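Local structure of nucleoporin NUP82 (Chaetomium thermophilum, 5CWW) at residues P269-L274 against D444-Q449; P286-R291 against L331-E336; Q290-T293 against T297-P300; E323-Q328 against W450-S455. The protein is a component of the nuclear pore complex that probably serves both as a structural element and as a docking partner for transport factors, here its N-terminal β-propeller domain. All blocks are in the same frame, centred on the assembly; numbering follows the deposited sequence.

Contact 1 of 4, residues P269-L274 against D444-Q449; sequences PMTLWL and DGVEAQ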
loop_
_atom_site.group_PDB
_atom_site.type_symbol
_atom_site.label_atom_id
_atom_site.label_comp_id
_atom_site.label_asym_id
_atom_site.label_seq_id
_atom_site.Cartn_x
_atom_site.Cartn_y
_atom_site.Cartn_z
ATOM N N PRO B 269 11.902 3.336 7.686
ATOM C CA PRO B 269 11.079 2.364 8.420
ATOM C C PRO B 269 9.808 2.955 9.042
ATOM O O PRO B 269 9.049 2.204 9.652
ATOM C CB PRO B 269 12.026 1.842 9.509
ATOM C CG PRO B 269 13.226 2.750 9.518
ATOM C CD PRO B 269 13.065 3.796 8.462
ATOM N N MET B 270 9.576 4.257 8.881
ATOM C CA MET B 270 8.320 4.882 9.305
ATOM C C MET B 270 7.511 5.368 8.110
ATOM O O MET B 270 6.573 6.149 8.272
ATOM C CB MET B 270 8.575 6.075 10.225
ATOM C CG MET B 270 9.519 5.808 11.359
ATOM S SD MET B 270 9.820 7.310 12.299
ATOM C CE MET B 270 11.233 6.785 13.264
ATOM N N THR B 271 7.886 4.928 6.916
ATOM C CA THR B 271 7.252 5.417 5.700
ATOM C C THR B 271 6.402 4.332 5.064
ATOM O O THR B 271 6.918 3.295 4.647
ATOM C CB THR B 271 8.292 5.914 4.681
ATOM O OG1 THR B 271 9.147 6.881 5.305
ATOM C CG2 THR B 271 7.604 6.549 3.475
ATOM N N LEU B 272 5.098 4.572 4.995
ATOM C CA LEU B 272 4.197 3.678 4.280
ATOM C C LEU B 272 4.051 4.161 2.845
ATOM O O LEU B 272 3.709 5.319 2.600
ATOM C CB LEU B 272 2.828 3.610 4.959
ATOM C CG LEU B 272 1.812 2.675 4.294
ATOM C CD1 LEU B 272 2.272 1.223 4.383
ATOM C CD2 LEU B 272 0.429 2.843 4.923
ATOM N N TRP B 273 4.334 3.268 1.905
ATOM C CA TRP B 273 4.217 3.563 0.485
ATOM C C TRP B 273 2.964 2.909 -0.076
ATOM O O TRP B 273 2.635 1.783 0.296
ATOM C CB TRP B 273 5.452 3.064 -0.268
ATOM C CG TRP B 273 6.677 3.896 -0.057
ATOM C CD1 TRP B 273 7.610 3.750 0.931
ATOM C CD2 TRP B 273 7.115 4.997 -0.861
ATOM N NE1 TRP B 273 8.601 4.693 0.790
ATOM C CE2 TRP B 273 8.320 5.471 -0.303
ATOM C CE3 TRP B 273 6.606 5.626 -2.000
ATOM C CZ2 TRP B 273 9.018 6.548 -0.841
ATOM C CZ3 TRP B 273 7.304 6.695 -2.535
ATOM C CH2 TRP B 273 8.496 7.143 -1.955
ATOM N N LEU B 274 2.279 3.604 -0.981
ATOM C CA LEU B 274 1.063 3.072 -1.590
ATOM C C LEU B 274 1.044 3.254 -3.098
ATOM O O LEU B 274 1.508 4.271 -3.620
ATOM C CB LEU B 274 -0.172 3.744 -0.998
ATOM C CG LEU B 274 -0.368 3.623 0.513
ATOM C CD1 LEU B 274 0.175 4.858 1.227
ATOM C CD2 LEU B 274 -1.833 3.405 0.836
ATOM N N ASP B 444 15.182 13.094 -3.961
ATOM C CA ASP B 444 14.894 14.195 -3.053
ATOM C C ASP B 444 14.863 13.731 -1.603
ATOM O O ASP B 444 15.233 14.478 -0.699
ATOM C CB ASP B 444 13.571 14.859 -3.436
ATOM C CG ASP B 444 13.645 15.572 -4.777
ATOM O OD1 ASP B 444 14.736 16.070 -5.129
ATOM O OD2 ASP B 444 12.617 15.632 -5.482
ATOM N N GLY B 445 14.416 12.500 -1.384
ATOM C CA GLY B 445 14.406 11.922 -0.054
ATOM C C GLY B 445 13.112 12.196 0.680
ATOM O O GLY B 445 12.927 13.270 1.252
ATOM N N VAL B 446 12.209 11.223 0.656
ATOM C CA VAL B 446 10.961 11.322 1.397
ATOM C C VAL B 446 11.255 11.389 2.891
ATOM O O VAL B 446 11.996 10.565 3.425
ATOM C CB VAL B 446 10.031 10.133 1.101
ATOM C CG1 VAL B 446 8.760 10.197 1.962
ATOM C CG2 VAL B 446 9.670 10.112 -0.371
ATOM N N GLU B 447 10.679 12.389 3.551
ATOM C CA GLU B 447 10.909 12.611 4.972
ATOM C C GLU B 447 9.610 12.961 5.690
ATOM O O GLU B 447 8.565 13.144 5.062
ATOM C CB GLU B 447 11.940 13.723 5.173
ATOM C CG GLU B 447 11.585 15.027 4.476
ATOM C CD GLU B 447 12.658 16.087 4.636
ATOM O OE1 GLU B 447 13.470 15.979 5.579
ATOM O OE2 GLU B 447 12.694 17.021 3.808
ATOM N N ALA B 448 9.693 13.059 7.013
ATOM C CA ALA B 448 8.539 13.370 7.845
ATOM C C ALA B 448 7.909 14.692 7.434
ATOM O O ALA B 448 8.595 15.709 7.330
ATOM C CB ALA B 448 8.945 13.415 9.300
ATOM N N GLN B 449 6.602 14.668 7.193
ATOM C CA GLN B 449 5.860 15.885 6.894
ATOM C C GLN B 449 4.430 15.814 7.417
ATOM O O GLN B 449 3.790 14.759 7.390
ATOM C CB GLN B 449 5.848 16.153 5.386
ATOM C CG GLN B 449 7.208 16.533 4.819
ATOM C CD GLN B 449 7.128 17.125 3.427
ATOM O OE1 GLN B 449 6.150 17.788 3.071
ATOM N NE2 GLN B 449 8.162 16.892 2.629
HETATM O O HOH W 1 11.056 7.510 3.422
#

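Contact 2 of 4, residues P286-R291 against L331-E336; sequences PLLPQR and LEWMSE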
loop_
_atom_site.group_PDB
_atom_site.type_symbol
_atom_site.label_atom_id
_atom_site.label_comp_id
_atom_site.label_asym_id
_atom_site.label_seq_id
_atom_site.Cartn_x
_atom_site.Cartn_y
_atom_site.Cartn_z
ATOM N N PRO B 286 5.855 10.454 9.147
ATOM C CA PRO B 286 6.139 9.177 9.811
ATOM C C PRO B 286 4.888 8.466 10.325
ATOM O O PRO B 286 4.156 9.033 11.136
ATOM C CB PRO B 286 7.028 9.599 10.976
ATOM C CG PRO B 286 6.509 10.942 11.356
ATOM C CD PRO B 286 5.922 11.571 10.106
ATOM N N LEU B 287 4.658 7.242 9.860
ATOM C CA LEU B 287 3.523 6.446 10.312
ATOM C C LEU B 287 3.975 5.466 11.388
ATOM O O LEU B 287 4.711 4.520 11.101
ATOM C CB LEU B 287 2.888 5.693 9.141
ATOM C CG LEU B 287 1.649 4.860 9.479
ATOM C CD1 LEU B 287 0.495 5.750 9.922
ATOM C CD2 LEU B 287 1.241 4.001 8.293
ATOM N N LEU B 288 3.533 5.701 12.620
ATOM C CA LEU B 288 3.925 4.874 13.756
ATOM C C LEU B 288 2.712 4.388 14.545
ATOM O O LEU B 288 1.711 5.099 14.649
ATOM C CB LEU B 288 4.859 5.656 14.684
ATOM C CG LEU B 288 6.295 5.889 14.209
ATOM C CD1 LEU B 288 6.990 6.879 15.129
ATOM C CD2 LEU B 288 7.071 4.584 14.156
ATOM N N PRO B 289 2.794 3.174 15.108
ATOM C CA PRO B 289 1.781 2.789 16.095
ATOM C C PRO B 289 1.966 3.577 17.391
ATOM O O PRO B 289 2.937 4.327 17.501
ATOM C CB PRO B 289 2.032 1.289 16.301
ATOM C CG PRO B 289 3.418 1.053 15.827
ATOM C CD PRO B 289 3.687 2.055 14.761
ATOM N N GLN B 290 1.051 3.419 18.343
ATOM C CA GLN B 290 1.115 4.161 19.601
ATOM C C GLN B 290 2.435 3.926 20.320
ATOM O O GLN B 290 2.952 4.815 20.997
ATOM C CB GLN B 290 -0.044 3.769 20.519
ATOM C CG GLN B 290 -1.403 4.176 19.996
ATOM C CD GLN B 290 -2.523 3.865 20.968
ATOM O OE1 GLN B 290 -3.369 4.716 21.248
ATOM N NE2 GLN B 290 -2.542 2.641 21.481
ATOM N N ARG B 291 2.968 2.719 20.171
ATOM C CA ARG B 291 4.246 2.355 20.766
ATOM C C ARG B 291 5.108 1.670 19.716
ATOM O O ARG B 291 4.597 0.922 18.885
ATOM C CB ARG B 291 4.033 1.445 21.977
ATOM C CG ARG B 291 3.630 2.191 23.239
ATOM C CD ARG B 291 3.141 1.241 24.320
ATOM N NE ARG B 291 1.710 0.966 24.197
ATOM C CZ ARG B 291 0.748 1.701 24.751
ATOM N NH1 ARG B 291 1.046 2.772 25.476
ATOM N NH2 ARG B 291 -0.523 1.365 24.577
ATOM N N LEU B 331 11.506 18.879 14.179
ATOM C CA LEU B 331 12.170 19.162 15.443
ATOM C C LEU B 331 11.200 18.995 16.609
ATOM O O LEU B 331 11.576 18.528 17.685
ATOM C CB LEU B 331 12.754 20.576 15.435
ATOM C CG LEU B 331 13.426 21.039 16.728
ATOM C CD1 LEU B 331 14.508 20.062 17.161
ATOM C CD2 LEU B 331 14.005 22.434 16.549
ATOM N N GLU B 332 9.948 19.375 16.384
ATOM C CA GLU B 332 8.908 19.226 17.393
ATOM C C GLU B 332 8.631 17.746 17.648
ATOM O O GLU B 332 8.496 17.311 18.792
ATOM C CB GLU B 332 7.635 19.946 16.948
ATOM C CG GLU B 332 6.548 20.008 18.003
ATOM C CD GLU B 332 5.376 20.872 17.578
ATOM O OE1 GLU B 332 5.426 21.439 16.465
ATOM O OE2 GLU B 332 4.407 20.985 18.359
ATOM N N TRP B 333 8.563 16.977 16.567
ATOM C CA TRP B 333 8.392 15.531 16.644
ATOM C C TRP B 333 9.509 14.888 17.465
ATOM O O TRP B 333 9.249 14.083 18.359
ATOM C CB TRP B 333 8.353 14.942 15.231
ATOM C CG TRP B 333 8.115 13.467 15.162
ATOM C CD1 TRP B 333 6.908 12.831 15.184
ATOM C CD2 TRP B 333 9.106 12.440 15.032
ATOM N NE1 TRP B 333 7.086 11.472 15.084
ATOM C CE2 TRP B 333 8.426 11.207 14.988
ATOM C CE3 TRP B 333 10.501 12.445 14.950
ATOM C CZ2 TRP B 333 9.096 9.990 14.872
ATOM C CZ3 TRP B 333 11.163 11.237 14.833
ATOM C CH2 TRP B 333 10.459 10.027 14.796
ATOM N N MET B 334 10.750 15.259 17.163
ATOM C CA MET B 334 11.911 14.689 17.840
ATOM C C MET B 334 11.969 15.069 19.317
ATOM O O MET B 334 12.428 14.280 20.144
ATOM C CB MET B 334 13.200 15.137 17.144
ATOM C CG MET B 334 14.480 14.575 17.766
ATOM S SD MET B 334 14.501 12.772 17.861
ATOM C CE MET B 334 14.514 12.340 16.121
ATOM N N SER B 335 11.514 16.274 19.648
ATOM C CA SER B 335 11.574 16.756 21.026
ATOM C C SER B 335 10.716 15.888 21.945
ATOM O O SER B 335 10.987 15.778 23.141
ATOM C CB SER B 335 11.122 18.215 21.110
ATOM O OG SER B 335 9.719 18.328 20.943
ATOM N N GLU B 336 9.684 15.274 21.377
ATOM C CA GLU B 336 8.838 14.351 22.124
ATOM C C GLU B 336 9.598 13.069 22.458
ATOM O O GLU B 336 9.243 12.357 23.395
ATOM C CB GLU B 336 7.580 14.014 21.323
ATOM C CG GLU B 336 6.702 15.214 20.988
ATOM C CD GLU B 336 5.616 15.454 22.016
ATOM O OE1 GLU B 336 4.844 14.513 22.298
ATOM O OE2 GLU B 336 5.532 16.585 22.541
#

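Contact 3 of 4, residues Q290-T293 against T297-P300; sequences QRWT and TLIP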
loop_
_atom_site.group_PDB
_atom_site.type_symbol
_atom_site.label_atom_id
_atom_site.label_comp_id
_atom_site.label_asym_id
_atom_site.label_seq_id
_atom_site.Cartn_x
_atom_site.Cartn_y
_atom_site.Cartn_z
ATOM N N GLN B 290 1.051 3.419 18.343
ATOM C CA GLN B 290 1.115 4.161 19.601
ATOM C C GLN B 290 2.435 3.926 20.320
ATOM O O GLN B 290 2.952 4.815 20.997
ATOM C CB GLN B 290 -0.044 3.769 20.519
ATOM C CG GLN B 290 -1.403 4.176 19.996
ATOM C CD GLN B 290 -2.523 3.865 20.968
ATOM O OE1 GLN B 290 -3.369 4.716 21.248
ATOM N NE2 GLN B 290 -2.542 2.641 21.481
ATOM N N ARG B 291 2.968 2.719 20.171
ATOM C CA ARG B 291 4.246 2.355 20.766
ATOM C C ARG B 291 5.108 1.670 19.716
ATOM O O ARG B 291 4.597 0.922 18.885
ATOM C CB ARG B 291 4.033 1.445 21.977
ATOM C CG ARG B 291 3.630 2.191 23.239
ATOM C CD ARG B 291 3.141 1.241 24.320
ATOM N NE ARG B 291 1.710 0.966 24.197
ATOM C CZ ARG B 291 0.748 1.701 24.751
ATOM N NH1 ARG B 291 1.046 2.772 25.476
ATOM N NH2 ARG B 291 -0.523 1.365 24.577
ATOM N N TRP B 292 6.413 1.926 19.752
ATOM C CA TRP B 292 7.312 1.438 18.710
ATOM C C TRP B 292 8.710 1.134 19.247
ATOM O O TRP B 292 9.127 1.671 20.274
ATOM C CB TRP B 292 7.397 2.460 17.570
ATOM C CG TRP B 292 7.824 3.835 18.001
ATOM C CD1 TRP B 292 7.148 4.684 18.828
ATOM C CD2 TRP B 292 9.019 4.524 17.612
ATOM N NE1 TRP B 292 7.850 5.855 18.984
ATOM C CE2 TRP B 292 9.002 5.782 18.247
ATOM C CE3 TRP B 292 10.102 4.200 16.790
ATOM C CZ2 TRP B 292 10.026 6.712 18.088
ATOM C CZ3 TRP B 292 11.119 5.126 16.633
ATOM C CH2 TRP B 292 11.073 6.366 17.278
ATOM N N THR B 293 9.415 0.260 18.537
ATOM C CA THR B 293 10.748 -0.193 18.924
ATOM C C THR B 293 11.743 0.082 17.799
ATOM O O THR B 293 11.709 -0.591 16.771
ATOM C CB THR B 293 10.759 -1.696 19.250
ATOM O OG1 THR B 293 9.892 -1.950 20.360
ATOM C CG2 THR B 293 12.170 -2.174 19.589
ATOM N N THR B 297 20.374 2.497 16.305
ATOM C CA THR B 297 20.976 3.533 15.474
ATOM C C THR B 297 19.968 4.443 14.768
ATOM O O THR B 297 20.361 5.419 14.127
ATOM C CB THR B 297 21.884 2.901 14.399
ATOM O OG1 THR B 297 22.504 3.933 13.621
ATOM C CG2 THR B 297 21.084 1.979 13.483
ATOM N N LEU B 298 18.680 4.139 14.880
ATOM C CA LEU B 298 17.667 4.890 14.138
ATOM C C LEU B 298 17.485 6.305 14.688
ATOM O O LEU B 298 17.610 7.283 13.951
ATOM C CB LEU B 298 16.324 4.152 14.156
ATOM C CG LEU B 298 15.253 4.734 13.228
ATOM C CD1 LEU B 298 15.658 4.584 11.765
ATOM C CD2 LEU B 298 13.902 4.082 13.470
ATOM N N ILE B 299 17.187 6.409 15.980
ATOM C CA ILE B 299 16.914 7.702 16.606
ATOM C C ILE B 299 18.095 8.674 16.511
ATOM O O ILE B 299 17.900 9.834 16.148
ATOM C CB ILE B 299 16.511 7.524 18.090
ATOM C CG1 ILE B 299 15.136 6.852 18.165
ATOM C CG2 ILE B 299 16.468 8.872 18.817
ATOM C CD1 ILE B 299 14.646 6.547 19.569
ATOM N N PRO B 300 19.318 8.221 16.840
ATOM C CA PRO B 300 20.440 9.162 16.730
ATOM C C PRO B 300 20.694 9.640 15.299
ATOM O O PRO B 300 21.080 10.795 15.110
ATOM C CB PRO B 300 21.633 8.357 17.259
ATOM C CG PRO B 300 21.211 6.936 17.204
ATOM C CD PRO B 300 19.737 6.939 17.428
#

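Contact 4 of 4, residues E323-Q328 against W450-S455; sequences ERLVAQ and WLPPRS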
loop_
_atom_site.group_PDB
_atom_site.type_symbol
_atom_site.label_atom_id
_atom_site.label_comp_id
_atom_site.label_asym_id
_atom_site.label_seq_id
_atom_site.Cartn_x
_atom_site.Cartn_y
_atom_site.Cartn_z
ATOM N N GLU B 323 9.531 25.864 3.891
ATOM C CA GLU B 323 10.682 24.991 4.078
ATOM C C GLU B 323 11.108 24.980 5.543
ATOM O O GLU B 323 11.593 23.968 6.050
ATOM C CB GLU B 323 11.842 25.444 3.188
ATOM C CG GLU B 323 13.041 24.510 3.189
ATOM C CD GLU B 323 14.160 24.999 2.287
ATOM O OE1 GLU B 323 15.125 24.236 2.066
ATOM O OE2 GLU B 323 14.077 26.147 1.801
ATOM N N ARG B 324 10.923 26.111 6.219
ATOM C CA ARG B 324 11.275 26.228 7.630
ATOM C C ARG B 324 10.275 25.480 8.509
ATOM O O ARG B 324 10.623 24.994 9.586
ATOM C CB ARG B 324 11.344 27.699 8.050
ATOM C CG ARG B 324 12.479 28.478 7.396
ATOM C CD ARG B 324 12.605 29.890 7.959
ATOM N NE ARG B 324 11.441 30.724 7.659
ATOM C CZ ARG B 324 10.440 30.976 8.502
ATOM N NH1 ARG B 324 10.430 30.460 9.724
ATOM N NH2 ARG B 324 9.436 31.753 8.117
ATOM N N LEU B 325 9.033 25.387 8.043
ATOM C CA LEU B 325 7.980 24.727 8.803
ATOM C C LEU B 325 8.207 23.223 8.878
ATOM O O LEU B 325 7.928 22.599 9.899
ATOM C CB LEU B 325 6.611 25.018 8.180
ATOM C CG LEU B 325 5.404 24.346 8.842
ATOM C CD1 LEU B 325 5.295 24.728 10.310
ATOM C CD2 LEU B 325 4.125 24.706 8.101
ATOM N N VAL B 326 8.716 22.641 7.797
ATOM C CA VAL B 326 9.001 21.213 7.775
ATOM C C VAL B 326 10.095 20.900 8.788
ATOM O O VAL B 326 10.006 19.920 9.526
ATOM C CB VAL B 326 9.431 20.730 6.375
ATOM C CG1 VAL B 326 9.706 19.233 6.378
ATOM C CG2 VAL B 326 8.358 21.057 5.352
ATOM N N ALA B 327 11.121 21.744 8.824
ATOM C CA ALA B 327 12.204 21.581 9.785
ATOM C C ALA B 327 11.673 21.743 11.206
ATOM O O ALA B 327 12.038 20.986 12.105
ATOM C CB ALA B 327 13.315 22.584 9.512
ATOM N N GLN B 328 10.806 22.731 11.397
ATOM C CA GLN B 328 10.171 22.966 12.691
ATOM C C GLN B 328 9.350 21.767 13.161
ATOM O O GLN B 328 9.474 21.332 14.307
ATOM C CB GLN B 328 9.275 24.205 12.624
ATOM C CG GLN B 328 9.981 25.493 13.004
ATOM C CD GLN B 328 10.367 25.529 14.469
ATOM O OE1 GLN B 328 9.958 24.672 15.253
ATOM N NE2 GLN B 328 11.163 26.523 14.847
ATOM N N TRP B 450 3.956 16.953 7.908
ATOM C CA TRP B 450 2.580 17.113 8.360
ATOM C C TRP B 450 1.961 18.315 7.668
ATOM O O TRP B 450 2.673 19.201 7.198
ATOM C CB TRP B 450 2.515 17.308 9.877
ATOM C CG TRP B 450 3.005 16.147 10.685
ATOM C CD1 TRP B 450 2.242 15.194 11.287
ATOM C CD2 TRP B 450 4.368 15.825 10.993
ATOM N NE1 TRP B 450 3.042 14.295 11.950
ATOM C CE2 TRP B 450 4.351 14.660 11.785
ATOM C CE3 TRP B 450 5.597 16.406 10.675
ATOM C CZ2 TRP B 450 5.517 14.064 12.263
ATOM C CZ3 TRP B 450 6.756 15.813 11.152
ATOM C CH2 TRP B 450 6.706 14.654 11.938
ATOM N N LEU B 451 0.634 18.353 7.611
ATOM C CA LEU B 451 -0.055 19.545 7.140
ATOM C C LEU B 451 0.201 20.690 8.115
ATOM O O LEU B 451 0.568 20.451 9.262
ATOM C CB LEU B 451 -1.551 19.286 6.998
ATOM C CG LEU B 451 -1.954 18.352 5.856
ATOM C CD1 LEU B 451 -3.390 17.884 6.038
ATOM C CD2 LEU B 451 -1.781 19.048 4.512
ATOM N N PRO B 452 0.020 21.940 7.663
ATOM C CA PRO B 452 0.261 23.091 8.542
ATOM C C PRO B 452 -0.688 23.148 9.738
ATOM O O PRO B 452 -1.774 22.573 9.681
ATOM C CB PRO B 452 0.021 24.295 7.625
ATOM C CG PRO B 452 0.139 23.777 6.247
ATOM C CD PRO B 452 -0.294 22.354 6.285
ATOM N N PRO B 453 -0.281 23.837 10.816
ATOM C CA PRO B 453 -1.219 24.136 11.901
ATOM C C PRO B 453 -2.145 25.281 11.506
ATOM O O PRO B 453 -1.817 26.035 10.590
ATOM C CB PRO B 453 -0.303 24.535 13.056
ATOM C CG PRO B 453 0.892 25.119 12.389
ATOM C CD PRO B 453 1.071 24.344 11.108
ATOM N N ARG B 454 -3.282 25.410 12.182
ATOM C CA ARG B 454 -4.224 26.483 11.881
ATOM C C ARG B 454 -3.640 27.849 12.237
ATOM O O ARG B 454 -4.150 28.883 11.802
ATOM C CB ARG B 454 -5.539 26.257 12.627
ATOM C CG ARG B 454 -6.280 25.011 12.175
ATOM C CD ARG B 454 -7.566 24.807 12.951
ATOM N NE ARG B 454 -8.245 23.573 12.559
ATOM C CZ ARG B 454 -9.056 23.456 11.512
ATOM N NH1 ARG B 454 -9.301 24.498 10.727
ATOM N NH2 ARG B 454 -9.623 22.287 11.247
ATOM N N SER B 455 -2.570 27.843 13.026
ATOM C CA SER B 455 -1.880 29.069 13.407
ATOM C C SER B 455 -1.327 29.793 12.183
ATOM O O SER B 455 -1.288 31.022 12.139
ATOM C CB SER B 455 -0.744 28.757 14.385
ATOM O OG SER B 455 -1.206 27.989 15.482
#

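Contact 1 of 4, residues P269-L274 against D444-Q449
Thr271 OG1 is linked through a water to the carbonyl oxygen of Val446. The water donates to both oxygens, 2.8 Å from Thr271 OG1 and 3.2 Å from Val446 O. Thr271 OG1 also hydrogen-bonds to the backbone O of Trp267, so two partners grip this buried hydroxyl. The same torsion that sets OG1 beside the backbone N (chi1 -54°) turns CG2 the other way. Thr271 CG2 then meets Val446 CG1 at 4.1 Å.

Strand 272-276 is the second of four strands in an antiparallel blade of the β-propeller, between 254-258 and 281-284. Residues 444-449 follow strand 437-441 of another sheet. The contact therefore joins one blade to a loop between two strands of the blade that follows in the chain.

Val446 uses both methyl branches. While CG1 goes to the threonine, CG2 rests obliquely on the outer end of the Trp273 indole, 3.6 Å from CH2 and 3.7 Å from CZ2. Val281 and Ala283 of the next strand also touch the indole, and its ring meets that of Phe373 with the planes at about 35°. On the loop side, the carboxylate of Asp442 takes hydrogen bonds from the backbone N atoms of Gly445 and Val446.

Contact 2 of 4, residues P286-R291 against L331-E336
Trp333 receives Pro286 and Leu288 on different parts of its indole. The pyrrolidine makes a CH-pi contact. Pro286 CG stands 3.7 Å above the indole plane, displaced toward the rim. It lies 4.2 Å from the centroid of the five-membered ring of Trp333, 28° off the ring normal. Pro286 CG comes nearest to Trp333 NE1, at 3.8 Å.

The other contact is apolar and in plane. Leu288 CD1 approaches the indole edge and meets Trp333 CZ2 at 3.8 Å. The two side chains cross at about a right angle, and CD1 is the methyl that touches the benzo ring. Trp333 reaches both partners because its CG is anti to the backbone N (chi1 -177°), which swings the indole off the helix toward the loop.

Helix 321-338 is part of a helical insertion between strands 281-284 and 369-370 of one propeller blade. The loop 286-291 leads out of that blade, with a cis peptide bond before Pro286 at its start. Further aromatic contacts come from Trp450 and Trp267, whose rings also meet that of Trp333.

Hydrogen bonds hold each side separately. Within the helix, Ser335 OG donates to Glu332 O at 2.7 Å. The loop is held by bonds from Leu287 O to His181 NE2 and from Leu288 O to Arg359 NE.

Contact 3 of 4, residues Q290-T293 against T297-P300
At Trp292 the backbone is extended, in strand 291-292; at Leu298 and Ile299, beyond a connection of three residues between the segments, it is helical. Strand 291-292 forms one edge of a three-stranded antiparallel sheet. Leu298 is the start of helix 298-315. The two backbones stay apart, and side chains bridge the gap.

Trp292 does so with the far end of its indole. CG sits between the backbone N and the carbonyl carbon (chi1 56°), which lifts the ring off the strand toward the helix. Leu298 CD2 lies at the indole edge, near its plane, 4.3 Å from Trp292 CZ3. Ile299 comes in obliquely, with CG1 4.2 Å from Trp292 CH2. These distances are those of loose apolar packing.

The polar end of the indole is turned to a different partner, as Trp292 NE1 hydrogen-bonds to the carbonyl O of Thr358. That bond limits how the ring can rotate. Ile337 of helix 321-338 touches both Trp292 and Ile299 and extends the apolar cluster. The whole is a strand-to-helix packing within the insertion between blade strands 281-284 and 369-370, where its small sheet meets its first helix.

Contact 4 of 4, residues E323-Q328 against W450-S455
Leu325 leans from helix 321-338 onto Pro452 and Pro453. Its CB bond points toward the prolines, but CB makes no close contact with them. CG is anti to the backbone N (chi1 178°), and this carries the side chain outward from the helix. CG stays 4.9 Å from Pro453 CD and works as a branch point. The two methyls do the touching. CD2 continues the side chain straight on and meets Pro452 CB at 4.2 Å. The same CD2 is 4.3 Å from Pro453 CD. The other methyl, CD1, also comes within 4.3 Å of Pro453 CD, so this ring carbon faces the fork of the leucine. The side chains of Leu325 and Pro452 run at about a right angle. The contact lies near the surface, and all three touching residues are partly exposed.

Residues 451-453 have the backbone angles of a polyproline II helix, near -65° and 160° at Leu451. Such an extended segment keeps successive proline rings available to a neighbour. Here it lies in the long connection between strands 437-441 and 469-476 of the propeller, and the neighbour is the second helix of the insertion between strands 281-284 and 369-370.

Gln329, just past the helical segment, holds the loop by polar bonds. Its NE2 donates to Leu451 O, and its OE1 takes a weak bond from Trp450 N. Further along the loop, Arg454 NE forms a salt bridge with Asp231 OD1.

Contacts 1, 2 and 3 are buried, while contact 4 sits near the surface. Contacts 2 and 4 both use helix 321-338, about two turns apart. Contacts 2 and 3 start from the same chain segment, one meeting helix 321-338 and the other helix 298-315. Contacts 1 and 4 share the long connection after strand 437-441. Each buried contact is built on a tryptophan, whereas contact 4 sets a leucine against prolines. Contact 1 differs again in having a bridging water. Met270 ties the three buried contacts together, since its CE packs on Trp333, Trp292 and Leu298. Trp450 joins contacts 2 and 4 by packing on Pro286.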